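O-succinylhomoserine sulfhydrylase (Mycobacterium tuberculosis, PDB 3NDN) probably makes L-homocysteine from O-succinyl-L-homoserine and hydrogen sulfide, using pyridoxal 5'-phosphate, on the route to methionine. Local coordinates at residues 20-23 against 24-27; 190-194 against 195-199. All coordinates share one frame; numbering follows the deposited sequence.

Interaction 1: 20-23 against 24-27; sequences ALPD and GVSQ
A type II beta turn from Pro22 to Val25 folds the N-terminal arm back on itself just before helix 27-33, and across it Val25 meets Leu21 and Pro22. The two branches of Val25 meet different carbons. CG2 reaches Leu21, 4.0 Å from its CB, and the two side chains cross at about a right angle; CG1 lies 4.2 Å from Pro22 CB. With chi1 at -67°, CG2 is wedged between the backbone N and the carbonyl carbon of Val25, and both branches lie against Pro22 O, CG2 at 3.5 Å and CG1 at 3.6 Å. Gly24 takes the third position of the turn with phi +88°, where a CB would run into the carbonyl oxygen of Asp23. The Asp23 side chain points away overall, though its CB and CG still brush Gly24 N.

The apolar patch continues beyond the turn: Leu21 and Val25 both touch Val30 of helix 27-33, while Pro22 packs on Leu353 of the second subunit. Ser26 is the N-cap of that helix, and its backbone N is hydrogen-bonded to Asp404 of the second subunit. Within 20-27 the turn closes through van der Waals contact, without a hydrogen bond between its halves, so its shape probably owes most to the proline, the glycine and the packing of Val25, with the second subunit alongside.

Interaction 2: 190-194 against 195-199; sequences ELAHA and AGAKV
Ala192 presses its CB against Val199 CG2 at 3.5 Å, tighter than the usual carbon-carbon contact, where Val199, near the start of strand 198-202, packs against the last turn of the helix. Val199 points its CB toward the helix, and chi1 of 177° sets CG1 anti to the backbone N, leaving CG2 as the branch that meets the alanine. The Ala192 methyl also rests on Val170 of strand 169-173, and Val199 on Phe172 of the same strand.

One residue along, the His193 ring turns its edge to the backbone of the connecting loop: CD2 lies 3.4 Å from Ala197 O, which sits near the plane of the ring. Its NE2 is hydrogen-bonded to Asp219 OD2, the oxygen that also accepts the backbone N of Val199, so a single carboxylate oxygen ties the helix end to the start of the strand and probably helps fix the rotation of the imidazole.

Between helix and strand the chain turns through a Schellman motif, with Gly196 at positive phi, inside the beta-alpha-beta unit formed by strand 169-173, helix 185-194 and strand 198-202. Ala197 N reaches back to Ala192 O at 3.0 Å, the N-H...O angle being 154°. Gly196 N bonds to His193 O at 3.2 Å, but from above the carbonyl plane, with a C=O...N angle of only 105°. Ala195 N makes weak bonds to both Leu191 O and Ala192 O. Ala192 O thus takes a second, weak donor besides Ala197 N, and the methyl groups of Ala195 and Ala197 each approach it to 3.6 Å.

How the interactions relate
Both contacts are local reversals of the chain that use a glycine at positive phi, but one stands before the start of helix 27-33, the other after the end of helix 185-194. Interaction 1 lies at the surface of the chain and has the second subunit against it; interaction 2 leads on into strand 198-202, partly buried, with no other chain of the assembly touching it. Backbone bonds close the turn of 190-199 over a buried alanine-valine contact, whereas 20-27 relies on apolar packing among partly exposed side chains. The two share no element: their centres lie 33 Å apart and their nearest atoms about 18 Å, one on the N-terminal arm, the other in the seven-stranded sheet domain.

Interaction 1: 20-23 against 24-27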
loop_
_atom_site.group_PDB
_atom_site.type_symbol
_atom_site.label_atom_id
_atom_site.label_comp_id
_atom_site.label_asym_id
_atom_site.label_seq_id
_atom_site.Cartn_x
_atom_site.Cartn_y
_atom_site.Cartn_z
ATOM N N ALA A 20 -19.073 1.274 20.106
ATOM C CA ALA A 20 -20.509 1.542 19.937
ATOM C C ALA A 20 -20.804 3.038 19.828
ATOM O O ALA A 20 -20.202 3.849 20.543
ATOM C CB ALA A 20 -21.310 0.914 21.088
ATOM N N LEU A 21 -21.718 3.399 18.926
ATOM C CA LEU A 21 -22.091 4.802 18.709
ATOM C C LEU A 21 -23.302 5.218 19.568
ATOM O O LEU A 21 -24.081 4.356 19.962
ATOM C CB LEU A 21 -22.361 5.050 17.215
ATOM C CG LEU A 21 -21.198 4.821 16.230
ATOM C CD1 LEU A 21 -21.565 5.301 14.840
ATOM C CD2 LEU A 21 -19.911 5.503 16.682
ATOM N N PRO A 22 -23.453 6.529 19.872
ATOM C CA PRO A 22 -24.655 6.994 20.592
ATOM C C PRO A 22 -25.983 6.600 19.919
ATOM O O PRO A 22 -26.043 6.423 18.705
ATOM C CB PRO A 22 -24.508 8.526 20.591
ATOM C CG PRO A 22 -23.052 8.774 20.470
ATOM C CD PRO A 22 -22.477 7.624 19.676
ATOM N N ASP A 23 -27.036 6.480 20.724
ATOM C CA ASP A 23 -28.365 6.122 20.239
ATOM C C ASP A 23 -28.902 7.148 19.238
ATOM O O ASP A 23 -28.823 8.360 19.476
ATOM C CB ASP A 23 -29.331 6.008 21.427
ATOM C CG ASP A 23 -30.753 5.758 20.996
ATOM O OD1 ASP A 23 -31.051 4.609 20.607
ATOM O OD2 ASP A 23 -31.569 6.712 21.033
ATOM N N GLY A 24 -29.423 6.659 18.117
ATOM C CA GLY A 24 -30.167 7.501 17.172
ATOM C C GLY A 24 -29.390 8.222 16.080
ATOM O O GLY A 24 -29.984 8.973 15.298
ATOM N N VAL A 25 -28.077 8.001 16.006
ATOM C CA VAL A 25 -27.238 8.649 14.975
ATOM C C VAL A 25 -27.645 8.239 13.545
ATOM O O VAL A 25 -28.128 7.123 13.328
ATOM C CB VAL A 25 -25.700 8.410 15.216
ATOM C CG1 VAL A 25 -25.226 9.118 16.477
ATOM C CG2 VAL A 25 -25.371 6.928 15.274
ATOM N N SER A 26 -27.449 9.141 12.582
ATOM C CA SER A 26 -27.882 8.931 11.197
ATOM C C SER A 26 -26.926 8.072 10.340
ATOM O O SER A 26 -25.817 7.713 10.788
ATOM C CB SER A 26 -28.100 10.275 10.515
ATOM O OG SER A 26 -26.853 10.908 10.290
ATOM N N GLN A 27 -27.379 7.743 9.121
ATOM C CA GLN A 27 -26.606 6.976 8.117
ATOM C C GLN A 27 -25.260 7.653 7.773
ATOM O O GLN A 27 -24.251 6.972 7.611
ATOM C CB GLN A 27 -27.444 6.757 6.841
ATOM C CG GLN A 27 -27.090 5.493 6.006
ATOM C CD GLN A 27 -27.919 5.347 4.718
ATOM O OE1 GLN A 27 -28.175 6.326 4.015
ATOM N NE2 GLN A 27 -28.315 4.111 4.395
#

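Interaction 2: 190-194 against 195-199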
loop_
_atom_site.group_PDB
_atom_site.type_symbol
_atom_site.label_atom_id
_atom_site.label_comp_id
_atom_site.label_asym_id
_atom_site.label_seq_id
_atom_site.Cartn_x
_atom_site.Cartn_y
_atom_site.Cartn_z
ATOM N N GLU A 190 -43.471 -10.731 -1.866
ATOM C CA GLU A 190 -44.694 -11.373 -1.374
ATOM C C GLU A 190 -44.918 -12.742 -2.054
ATOM O O GLU A 190 -45.155 -13.736 -1.364
ATOM C CB GLU A 190 -45.916 -10.444 -1.544
ATOM N N LEU A 191 -44.810 -12.791 -3.386
ATOM C CA LEU A 191 -44.946 -14.051 -4.153
ATOM C C LEU A 191 -43.855 -15.077 -3.851
ATOM O O LEU A 191 -44.116 -16.284 -3.875
ATOM C CB LEU A 191 -44.956 -13.791 -5.670
ATOM C CG LEU A 191 -46.077 -12.979 -6.323
ATOM C CD1 LEU A 191 -45.654 -12.542 -7.721
ATOM C CD2 LEU A 191 -47.418 -13.755 -6.374
ATOM N N ALA A 192 -42.629 -14.598 -3.610
ATOM C CA ALA A 192 -41.487 -15.463 -3.325
ATOM C C ALA A 192 -41.630 -16.157 -1.971
ATOM O O ALA A 192 -41.327 -17.348 -1.848
ATOM C CB ALA A 192 -40.166 -14.657 -3.375
ATOM N N HIS A 193 -42.102 -15.422 -0.964
ATOM C CA HIS A 193 -42.263 -15.986 0.388
ATOM C C HIS A 193 -43.390 -17.042 0.475
ATOM O O HIS A 193 -43.288 -17.997 1.252
ATOM C CB HIS A 193 -42.416 -14.882 1.440
ATOM C CG HIS A 193 -41.139 -14.134 1.716
ATOM N ND1 HIS A 193 -41.091 -12.991 2.487
ATOM C CD2 HIS A 193 -39.868 -14.359 1.298
ATOM C CE1 HIS A 193 -39.843 -12.550 2.544
ATOM N NE2 HIS A 193 -39.081 -13.362 1.831
ATOM N N ALA A 194 -44.428 -16.883 -0.343
ATOM C CA ALA A 194 -45.503 -17.886 -0.432
ATOM C C ALA A 194 -45.011 -19.200 -1.060
ATOM O O ALA A 194 -45.548 -20.271 -0.767
ATOM C CB ALA A 194 -46.698 -17.325 -1.212
ATOM N N ALA A 195 -43.978 -19.111 -1.903
ATOM C CA ALA A 195 -43.321 -20.291 -2.490
ATOM C C ALA A 195 -42.182 -20.886 -1.639
ATOM O O ALA A 195 -41.546 -21.866 -2.054
ATOM C CB ALA A 195 -42.819 -19.975 -3.894
ATOM N N GLY A 196 -41.927 -20.314 -0.462
ATOM C CA GLY A 196 -40.836 -20.796 0.412
ATOM C C GLY A 196 -39.423 -20.330 0.046
ATOM O O GLY A 196 -38.437 -20.811 0.623
ATOM N N ALA A 197 -39.317 -19.393 -0.898
ATOM C CA ALA A 197 -38.008 -18.954 -1.440
ATOM C C ALA A 197 -37.396 -17.757 -0.692
ATOM O O ALA A 197 -38.122 -16.964 -0.082
ATOM C CB ALA A 197 -38.136 -18.631 -2.935
ATOM N N LYS A 198 -36.062 -17.651 -0.744
ATOM C CA LYS A 198 -35.328 -16.488 -0.207
ATOM C C LYS A 198 -34.994 -15.517 -1.343
ATOM O O LYS A 198 -34.488 -15.932 -2.385
ATOM C CB LYS A 198 -34.025 -16.925 0.489
ATOM C CG LYS A 198 -34.203 -17.892 1.673
ATOM C CD LYS A 198 -34.904 -17.225 2.868
ATOM C CE LYS A 198 -35.279 -18.251 3.933
ATOM N NZ LYS A 198 -35.681 -17.614 5.227
ATOM N N VAL A 199 -35.235 -14.226 -1.121
ATOM C CA VAL A 199 -35.057 -13.217 -2.171
ATOM C C VAL A 199 -33.662 -12.573 -2.124
ATOM O O VAL A 199 -33.296 -11.980 -1.105
ATOM C CB VAL A 199 -36.140 -12.120 -2.063
ATOM C CG1 VAL A 199 -35.924 -11.025 -3.107
ATOM C CG2 VAL A 199 -37.549 -12.730 -2.206
#